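Local coordinates for protein rutinosidase (Aspergillus niger, PDB 6I1A) that hydrolyses glycosidic bonds as a secreted family 5 glycoside hydrolase, a rutinosidase that probably also has exo-1,3-beta-glucanase activity, at residues D79-A84 with K126-H131; T89-P94 with M130-D135. All blocks are in the same frame, centred on the assembly; numbering follows the deposited sequence.

Contact 1 (D79-A84 with K126-H131); sequences DIDKLA and KTYNMH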
ATOM      1  N   ASP A  79       3.320  -2.837  37.385  1.00 17.99           N
ATOM      2  CA  ASP A  79       3.466  -2.873  35.913  1.00 16.72           C
ATOM      3  C   ASP A  79       4.637  -2.001  35.482  1.00 15.60           C
ATOM      4  O   ASP A  79       5.486  -2.407  34.617  1.00 15.15           O
ATOM      5  CB  ASP A  79       2.175  -2.476  35.203  1.00 17.26           C
ATOM      6  CG  ASP A  79       1.081  -3.465  35.497  1.00 22.20           C
ATOM      7  OD1 ASP A  79       1.176  -4.622  35.008  1.00 22.81           O
ATOM      8  OD2 ASP A  79       0.159  -3.115  36.254  1.00 20.75           O
ATOM      9  N   ILE A  80       4.780  -0.804  36.034  1.00 14.95           N
ATOM     10  CA  ILE A  80       5.909   0.080  35.679  1.00 15.63           C
ATOM     11  C   ILE A  80       7.238  -0.577  36.021  1.00 15.53           C
ATOM     12  O   ILE A  80       8.183  -0.511  35.260  1.00 15.74           O
ATOM     13  CB  ILE A  80       5.767   1.465  36.329  1.00 16.58           C
ATOM     14  CG1 ILE A  80       4.374   2.046  36.033  1.00 15.81           C
ATOM     15  CG2 ILE A  80       6.896   2.398  35.923  1.00 16.87           C
ATOM     16  CD1 ILE A  80       3.923   1.985  34.580  1.00 16.88           C
ATOM     17  N   ASP A  81       7.341  -1.216  37.213  1.00 15.56           N
ATOM     18  CA  ASP A  81       8.578  -1.932  37.564  1.00 14.90           C
ATOM     19  C   ASP A  81       8.888  -3.060  36.585  1.00 15.12           C
ATOM     20  O   ASP A  81      10.060  -3.192  36.170  1.00 16.12           O
ATOM     21  CB  ASP A  81       8.466  -2.485  38.984  1.00 16.79           C
ATOM     22  CG  ASP A  81       8.397  -1.419  40.065  1.00 17.25           C
ATOM     23  OD1 ASP A  81       8.942  -0.314  39.877  1.00 17.21           O
ATOM     24  OD2 ASP A  81       7.834  -1.735  41.135  1.00 21.01           O
ATOM     25  N   LYS A  82       7.881  -3.802  36.188  1.00 15.49           N
ATOM     26  CA  LYS A  82       8.118  -4.911  35.216  1.00 16.33           C
ATOM     27  C   LYS A  82       8.582  -4.351  33.869  1.00 17.65           C
ATOM     28  O   LYS A  82       9.565  -4.820  33.253  1.00 16.11           O
ATOM     29  CB  LYS A  82       6.859  -5.705  35.024  1.00 17.18           C
ATOM     30  CG  LYS A  82       7.100  -6.900  34.106  1.00 21.96           C
ATOM     31  CD  LYS A  82       5.925  -7.695  33.865  1.00 30.55           C
ATOM     32  CE  LYS A  82       5.157  -8.155  35.092  1.00 37.33           C
ATOM     33  NZ  LYS A  82       3.871  -8.807  34.714  1.00 48.53           N
ATOM     34  N   LEU A  83       7.911  -3.294  33.403  1.00 16.09           N
ATOM     35  CA  LEU A  83       8.317  -2.660  32.128  1.00 14.20           C
ATOM     36  C   LEU A  83       9.743  -2.136  32.215  1.00 13.69           C
ATOM     37  O   LEU A  83      10.537  -2.312  31.270  1.00 14.88           O
ATOM     38  CB  LEU A  83       7.303  -1.542  31.835  1.00 14.34           C
ATOM     39  CG  LEU A  83       5.903  -2.023  31.498  1.00 14.71           C
ATOM     40  CD1 LEU A  83       4.903  -0.880  31.529  1.00 15.12           C
ATOM     41  CD2 LEU A  83       5.853  -2.742  30.168  1.00 13.64           C
ATOM     42  N   ALA A  84      10.124  -1.455  33.293  1.00 13.48           N
ATOM     43  CA  ALA A  84      11.481  -0.946  33.484  1.00 14.44           C
ATOM     44  C   ALA A  84      12.498  -2.101  33.442  1.00 15.14           C
ATOM     45  O   ALA A  84      13.567  -1.964  32.843  1.00 16.45           O
ATOM     46  CB  ALA A  84      11.589  -0.213  34.800  1.00 18.73           C
ATOM     47  N   LYS A 126       9.901   9.646  38.612  1.00 17.00           N
ATOM     48  CA  LYS A 126      10.767   9.709  39.833  1.00 17.67           C
ATOM     49  C   LYS A 126      11.653   8.475  39.930  1.00 18.27           C
ATOM     50  O   LYS A 126      12.869   8.620  40.268  1.00 20.12           O
ATOM     51  CB  LYS A 126       9.893   9.808  41.069  1.00 20.15           C
ATOM     52  N   THR A 127      11.148   7.305  39.553  1.00 16.92           N
ATOM     53  CA  THR A 127      11.867   6.053  39.855  1.00 17.68           C
ATOM     54  C   THR A 127      12.821   5.731  38.705  1.00 17.03           C
ATOM     55  O   THR A 127      13.924   5.226  38.968  1.00 19.89           O
ATOM     56  CB  THR A 127      10.909   4.908  40.121  1.00 17.79           C
ATOM     57  OG1 THR A 127       9.920   5.322  41.078  1.00 19.25           O
ATOM     58  CG2 THR A 127      11.618   3.639  40.564  1.00 18.88           C
ATOM     59  N   TYR A 128      12.436   5.960  37.451  1.00 16.50           N
ATOM     60  CA  TYR A 128      13.178   5.509  36.264  1.00 16.78           C
ATOM     61  C   TYR A 128      13.480   6.604  35.235  1.00 15.22           C
ATOM     62  O   TYR A 128      14.116   6.298  34.220  1.00 16.46           O
ATOM     63  CB  TYR A 128      12.375   4.399  35.591  1.00 15.88           C
ATOM     64  CG  TYR A 128      12.103   3.221  36.465  1.00 15.37           C
ATOM     65  CD1 TYR A 128      13.130   2.395  36.896  1.00 15.83           C
ATOM     66  CD2 TYR A 128      10.847   2.952  36.958  1.00 15.46           C
ATOM     67  CE1 TYR A 128      12.874   1.327  37.741  1.00 15.29           C
ATOM     68  CE2 TYR A 128      10.577   1.867  37.794  1.00 16.29           C
ATOM     69  CZ  TYR A 128      11.613   1.064  38.199  1.00 15.58           C
ATOM     70  OH  TYR A 128      11.386  -0.048  39.001  1.00 19.45           O
ATOM     71  N   ASN A 129      13.032   7.829  35.477  1.00 16.63           N
ATOM     72  CA  ASN A 129      13.226   8.956  34.549  1.00 16.89           C
ATOM     73  C   ASN A 129      12.617   8.623  33.161  1.00 14.57           C
ATOM     74  O   ASN A 129      13.202   9.000  32.130  1.00 16.40           O
ATOM     75  CB  ASN A 129      14.679   9.376  34.407  1.00 18.69           C
ATOM     76  CG  ASN A 129      14.796  10.742  33.753  1.00 21.15           C
ATOM     77  OD1 ASN A 129      13.886  11.563  33.893  1.00 22.29           O
ATOM     78  ND2 ASN A 129      15.887  10.971  33.053  1.00 25.56           N
ATOM     79  N   MET A 130      11.520   7.872  33.140  1.00 15.94           N
ATOM     80  CA  MET A 130      10.826   7.589  31.852  1.00 15.18           C
ATOM     81  C   MET A 130      10.284   8.906  31.255  1.00 15.53           C
ATOM     82  O   MET A 130       9.935   9.831  32.040  1.00 15.89           O
ATOM     83  CB  MET A 130       9.679   6.609  32.021  1.00 15.04           C
ATOM     84  CG  MET A 130      10.164   5.211  32.467  1.00 15.00           C
ATOM     85  SD  MET A 130       8.898   4.007  32.197  1.00 16.78           S
ATOM     86  CE  MET A 130       9.642   2.574  33.012  1.00 13.59           C
ATOM     87  N   HIS A 131      10.167   8.936  29.929  1.00 14.30           N
ATOM     88  CA  HIS A 131       9.470  10.049  29.202  1.00 13.82           C
ATOM     89  C   HIS A 131       8.017   9.650  29.002  1.00 14.74           C
ATOM     90  O   HIS A 131       7.788   8.452  28.751  1.00 13.49           O
ATOM     91  CB  HIS A 131      10.177  10.380  27.892  1.00 14.94           C
ATOM     92  CG  HIS A 131       9.740  11.683  27.269  1.00 13.06           C
ATOM     93  ND1 HIS A 131      10.102  12.904  27.783  1.00 15.02           N
ATOM     94  CD2 HIS A 131       8.846  11.930  26.256  1.00 14.15           C
ATOM     95  CE1 HIS A 131       9.531  13.855  27.049  1.00 13.71           C
ATOM     96  NE2 HIS A 131       8.755  13.303  26.154  1.00 14.44           N
TER
HETATM   97  O   HOH W   1      12.494  -2.633  37.846  1.00 37.01           O

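Contact 2 (T89-P94 with M130-D135); sequences TVLRIP and MHIIID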
ATOM      1  N   THR A  89      11.748   2.772  28.540  1.00 13.86           N
ATOM      2  CA  THR A  89      12.094   4.137  28.981  1.00 14.00           C
ATOM      3  C   THR A  89      11.077   5.190  28.511  1.00 14.09           C
ATOM      4  O   THR A  89      11.254   6.378  28.846  1.00 13.53           O
ATOM      5  CB  THR A  89      13.448   4.577  28.468  1.00 15.56           C
ATOM      6  OG1 THR A  89      13.470   4.581  27.055  1.00 15.94           O
ATOM      7  CG2 THR A  89      14.563   3.699  28.992  1.00 16.00           C
ATOM      8  N   VAL A  90      10.004   4.801  27.819  1.00 13.33           N
ATOM      9  CA  VAL A  90       8.948   5.735  27.353  1.00 12.75           C
ATOM     10  C   VAL A  90       7.598   5.102  27.596  1.00 11.96           C
ATOM     11  O   VAL A  90       7.440   3.880  27.301  1.00 13.16           O
ATOM     12  CB  VAL A  90       9.111   6.014  25.856  1.00 13.81           C
ATOM     13  CG1 VAL A  90       7.997   6.900  25.335  1.00 15.07           C
ATOM     14  CG2 VAL A  90      10.466   6.621  25.577  1.00 14.02           C
ATOM     15  N   LEU A  91       6.643   5.861  28.096  1.00 10.99           N
ATOM     16  CA  LEU A  91       5.257   5.420  28.243  1.00 12.34           C
ATOM     17  C   LEU A  91       4.387   6.285  27.368  1.00 13.01           C
ATOM     18  O   LEU A  91       4.381   7.512  27.565  1.00 13.36           O
ATOM     19  CB  LEU A  91       4.768   5.476  29.690  1.00 13.16           C
ATOM     20  CG  LEU A  91       5.577   4.677  30.721  1.00 13.15           C
ATOM     21  CD1 LEU A  91       5.122   4.963  32.135  1.00 13.69           C
ATOM     22  CD2 LEU A  91       5.528   3.202  30.420  1.00 14.20           C
ATOM     23  N   ARG A  92       3.681   5.697  26.429  1.00 11.60           N
ATOM     24  CA  ARG A  92       2.649   6.427  25.672  1.00 11.37           C
ATOM     25  C   ARG A  92       1.331   6.097  26.317  1.00 10.86           C
ATOM     26  O   ARG A  92       0.996   4.894  26.517  1.00 11.30           O
ATOM     27  CB  ARG A  92       2.651   6.027  24.212  1.00 11.82           C
ATOM     28  CG  ARG A  92       1.547   6.706  23.410  1.00 11.12           C
ATOM     29  CD  ARG A  92       1.766   6.608  21.924  1.00 11.08           C
ATOM     30  NE  ARG A  92       0.790   7.257  21.065  1.00 11.43           N
ATOM     31  CZ  ARG A  92      -0.289   6.708  20.521  1.00 10.97           C
ATOM     32  NH1 ARG A  92      -0.646   5.446  20.780  1.00 11.35           N
ATOM     33  NH2 ARG A  92      -0.993   7.432  19.641  1.00 12.13           N
ATOM     34  N   ILE A  93       0.558   7.101  26.725  1.00 11.48           N
ATOM     35  CA  ILE A  93      -0.651   6.936  27.520  1.00 11.68           C
ATOM     36  C   ILE A  93      -1.868   7.473  26.791  1.00 12.02           C
ATOM     37  O   ILE A  93      -2.132   8.704  26.814  1.00 11.98           O
ATOM     38  CB  ILE A  93      -0.519   7.520  28.946  1.00 12.43           C
ATOM     39  CG1 ILE A  93       0.780   7.116  29.623  1.00 13.87           C
ATOM     40  CG2 ILE A  93      -1.747   7.128  29.719  1.00 13.15           C
ATOM     41  CD1 ILE A  93       0.973   7.623  31.024  1.00 15.42           C
ATOM     42  N   PRO A  94      -2.635   6.620  26.100  1.00 11.83           N
ATOM     43  CA  PRO A  94      -3.869   7.017  25.439  1.00 11.45           C
ATOM     44  C   PRO A  94      -4.934   7.356  26.485  1.00 12.82           C
ATOM     45  O   PRO A  94      -5.168   6.598  27.423  1.00 13.90           O
ATOM     46  CB  PRO A  94      -4.276   5.787  24.610  1.00 12.59           C
ATOM     47  CG  PRO A  94      -2.986   5.052  24.438  1.00 12.95           C
ATOM     48  CD  PRO A  94      -2.248   5.235  25.746  1.00 12.08           C
ATOM     49  N   MET A 130      11.520   7.872  33.140  1.00 15.94           N
ATOM     50  CA  MET A 130      10.826   7.589  31.852  1.00 15.18           C
ATOM     51  C   MET A 130      10.284   8.906  31.255  1.00 15.53           C
ATOM     52  O   MET A 130       9.935   9.831  32.040  1.00 15.89           O
ATOM     53  CB  MET A 130       9.679   6.609  32.021  1.00 15.04           C
ATOM     54  CG  MET A 130      10.164   5.211  32.467  1.00 15.00           C
ATOM     55  SD  MET A 130       8.898   4.007  32.197  1.00 16.78           S
ATOM     56  CE  MET A 130       9.642   2.574  33.012  1.00 13.59           C
ATOM     57  N   HIS A 131      10.167   8.936  29.929  1.00 14.30           N
ATOM     58  CA  HIS A 131       9.470  10.049  29.202  1.00 13.82           C
ATOM     59  C   HIS A 131       8.017   9.650  29.002  1.00 14.74           C
ATOM     60  O   HIS A 131       7.788   8.452  28.751  1.00 13.49           O
ATOM     61  CB  HIS A 131      10.177  10.380  27.892  1.00 14.94           C
ATOM     62  CG  HIS A 131       9.740  11.683  27.269  1.00 13.06           C
ATOM     63  ND1 HIS A 131      10.102  12.904  27.783  1.00 15.02           N
ATOM     64  CD2 HIS A 131       8.846  11.930  26.256  1.00 14.15           C
ATOM     65  CE1 HIS A 131       9.531  13.855  27.049  1.00 13.71           C
ATOM     66  NE2 HIS A 131       8.755  13.303  26.154  1.00 14.44           N
ATOM     67  N   ILE A 132       7.092  10.578  29.135  1.00 12.46           N
ATOM     68  CA  ILE A 132       5.656  10.334  29.083  1.00 12.38           C
ATOM     69  C   ILE A 132       5.089  11.025  27.853  1.00 12.29           C
ATOM     70  O   ILE A 132       5.189  12.265  27.774  1.00 13.58           O
ATOM     71  CB  ILE A 132       4.944  10.794  30.354  1.00 12.76           C
ATOM     72  CG1 ILE A 132       5.629  10.306  31.644  1.00 14.13           C
ATOM     73  CG2 ILE A 132       3.506  10.412  30.312  1.00 13.63           C
ATOM     74  CD1 ILE A 132       5.570   8.783  31.852  1.00 15.07           C
ATOM     75  N   ILE A 133       4.408  10.292  26.998  1.00 11.90           N
ATOM     76  CA  ILE A 133       3.597  10.885  25.910  1.00 12.02           C
ATOM     77  C   ILE A 133       2.129  10.869  26.317  1.00 12.27           C
ATOM     78  O   ILE A 133       1.586   9.781  26.547  1.00 12.99           O
ATOM     79  CB  ILE A 133       3.753  10.157  24.591  1.00 11.16           C
ATOM     80  CG1 ILE A 133       5.210  10.158  24.126  1.00 12.76           C
ATOM     81  CG2 ILE A 133       2.813  10.685  23.498  1.00 11.99           C
ATOM     82  CD1 ILE A 133       5.515   9.071  23.113  1.00 13.02           C
ATOM     83  N   ILE A 134       1.485  12.034  26.486  1.00 12.12           N
ATOM     84  CA  ILE A 134       0.064  12.106  26.804  1.00 11.49           C
ATOM     85  C   ILE A 134      -0.703  12.246  25.479  1.00 12.83           C
ATOM     86  O   ILE A 134      -0.486  13.243  24.746  1.00 12.31           O
ATOM     87  CB  ILE A 134      -0.302  13.232  27.792  1.00 12.77           C
ATOM     88  CG1 ILE A 134       0.448  13.079  29.115  1.00 14.08           C
ATOM     89  CG2 ILE A 134      -1.811  13.267  27.970  1.00 13.24           C
ATOM     90  CD1 ILE A 134       0.257  14.273  30.036  1.00 15.87           C
ATOM     91  N   ASP A 135      -1.506  11.248  25.133  1.00 11.50           N
ATOM     92  CA  ASP A 135      -2.240  11.204  23.869  1.00 11.54           C
ATOM     93  C   ASP A 135      -3.727  11.415  24.126  1.00 11.30           C
ATOM     94  O   ASP A 135      -4.349  10.637  24.878  1.00 12.05           O
ATOM     95  CB  ASP A 135      -1.929   9.835  23.247  1.00 12.55           C
ATOM     96  CG  ASP A 135      -2.947   9.327  22.260  1.00 13.76           C
ATOM     97  OD1 ASP A 135      -3.558  10.082  21.487  1.00 15.01           O
ATOM     98  OD2 ASP A 135      -3.045   8.058  22.220  1.00 13.71           O
TER

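Contact 1 (D79-A84 with K126-H131)
The Tyr128 ring meets helix 77-85 in two ways at once, by its hydroxyl and by one face. Tyr128 OH donates a hydrogen bond to Asp81 OD1 at 2.6 Å; the oxygen lies at the edge of the ring, near its plane, while the donor approaches from above the carboxylate, 41° out of its plane. Ring and carboxylate planes stand 77° apart. Over the ring face sits the methyl of Ala84, with CB 3.5 Å from the centroid of the Tyr128 ring and only 8° off the normal, a well-centred CH-pi contact. The methyl of Thr127 lies against the opposite face, shifted toward the rim.

Alongside the ring, on the side nearer the barrel strands, the packing continues with Met130 and Ile80. Met130, extended beyond CG, brings its terminal methyl to Ala84, with CE 3.8 Å from Ala84 CB. Met130 CE also lies 4.0 Å from Ile80 CG2, a branch that reaches the ring obliquely as well. Ile80 holds CG2 anti to the backbone N, which turns this methyl to the methionine and tyrosine.

In the second shell, Tyr123 OH from helix 113-128 also hydrogen-bonds Asp81 OD1, and one water donates to both Asp81 O and Tyr128 OH. The contact thus joins helix 77-85 to the C-terminal end of helix 113-128 on the outer layer of the TIM barrel. Two tyrosine hydroxyls on one carboxylate oxygen would be expected to stabilise the charged form of Asp81, while the Ala84 and Thr127 methyls on opposite faces, with the phenol bond, probably limit how freely the Tyr128 ring can turn.

Contact 2 (T89-P94 with M130-D135)
Five backbone hydrogen bonds alternate between segments 89-94 and 130-135, from His131 N to Thr89 O at one end to Asp135 N to Ile93 O at the other. They pair two neighbouring parallel strands of the TIM barrel, within a beta-alpha-beta unit whose crossover is helix 113-128. The middle bond, Ile133 N to Leu91 O, is 2.8 Å long; the last, Asp135 N to Ile93 O, is 3.1 Å. The strand axes lie 4.7 Å apart at closest approach and run 15° from parallel.

Val90, Arg92, Ile133 and Asp135 face the interior of the barrel. Arg92 CG is anti to the backbone N (chi1 177°) and the chain stays extended to NE, carrying the guanidinium into a cluster of acids from other barrel strands. Glu190, Glu303 and Asp264 make salt bridges to NE, NH1 and NH2, so several acids hold the group in place and Arg92 ties them together across the interior. Asp135 adds a secondary charge contact: its carboxylate is stacked on the guanidinium with the planes 18° apart. Asp135 OD2 lies over a guanidinium face, 3.4 Å from Arg92 NH2, and no N-H points at it; the same oxygen is hydrogen-bonded to His137 ND1. Next to this pair, Val90 CG1 and Ile133 CD1 meet at 4.0 Å.

Leu91, Ile93 and Ile132 face the helix layer, toward helix 113-128. Leu91 and Ile132 run alongside one another, with CD1 of each 3.9 Å apart, and Ile93 CD1 is 3.8 Å from Ile132 CG2. Beside them the sulfur of Met130 rests against the branch point of Leu91, with Met130 SD 3.7 Å from Leu91 CG.

Contacts 1 and 2 have centres about 11 Å apart, and going from contact 2 to contact 1 leads from the sheet to the helices. Along the chain come helix 77-85, strand 90-95, helix 113-128 and strand 131-136, so the first segments of both contacts precede the crossover helix and both second segments follow or end it, overlapping at Met130 and His131. Contact 2 is the buried strand pairing about 9 Å from the chain centre; contact 1, about 18 Å out, ties the two helices outside it. They touch directly where Ile80 CD1 packs on Leu91 CD1 at 4.0 Å. Within the family 5 barrel, the helix layer and sheet meet through Ile80, Leu83, Leu91 and the shared Met130.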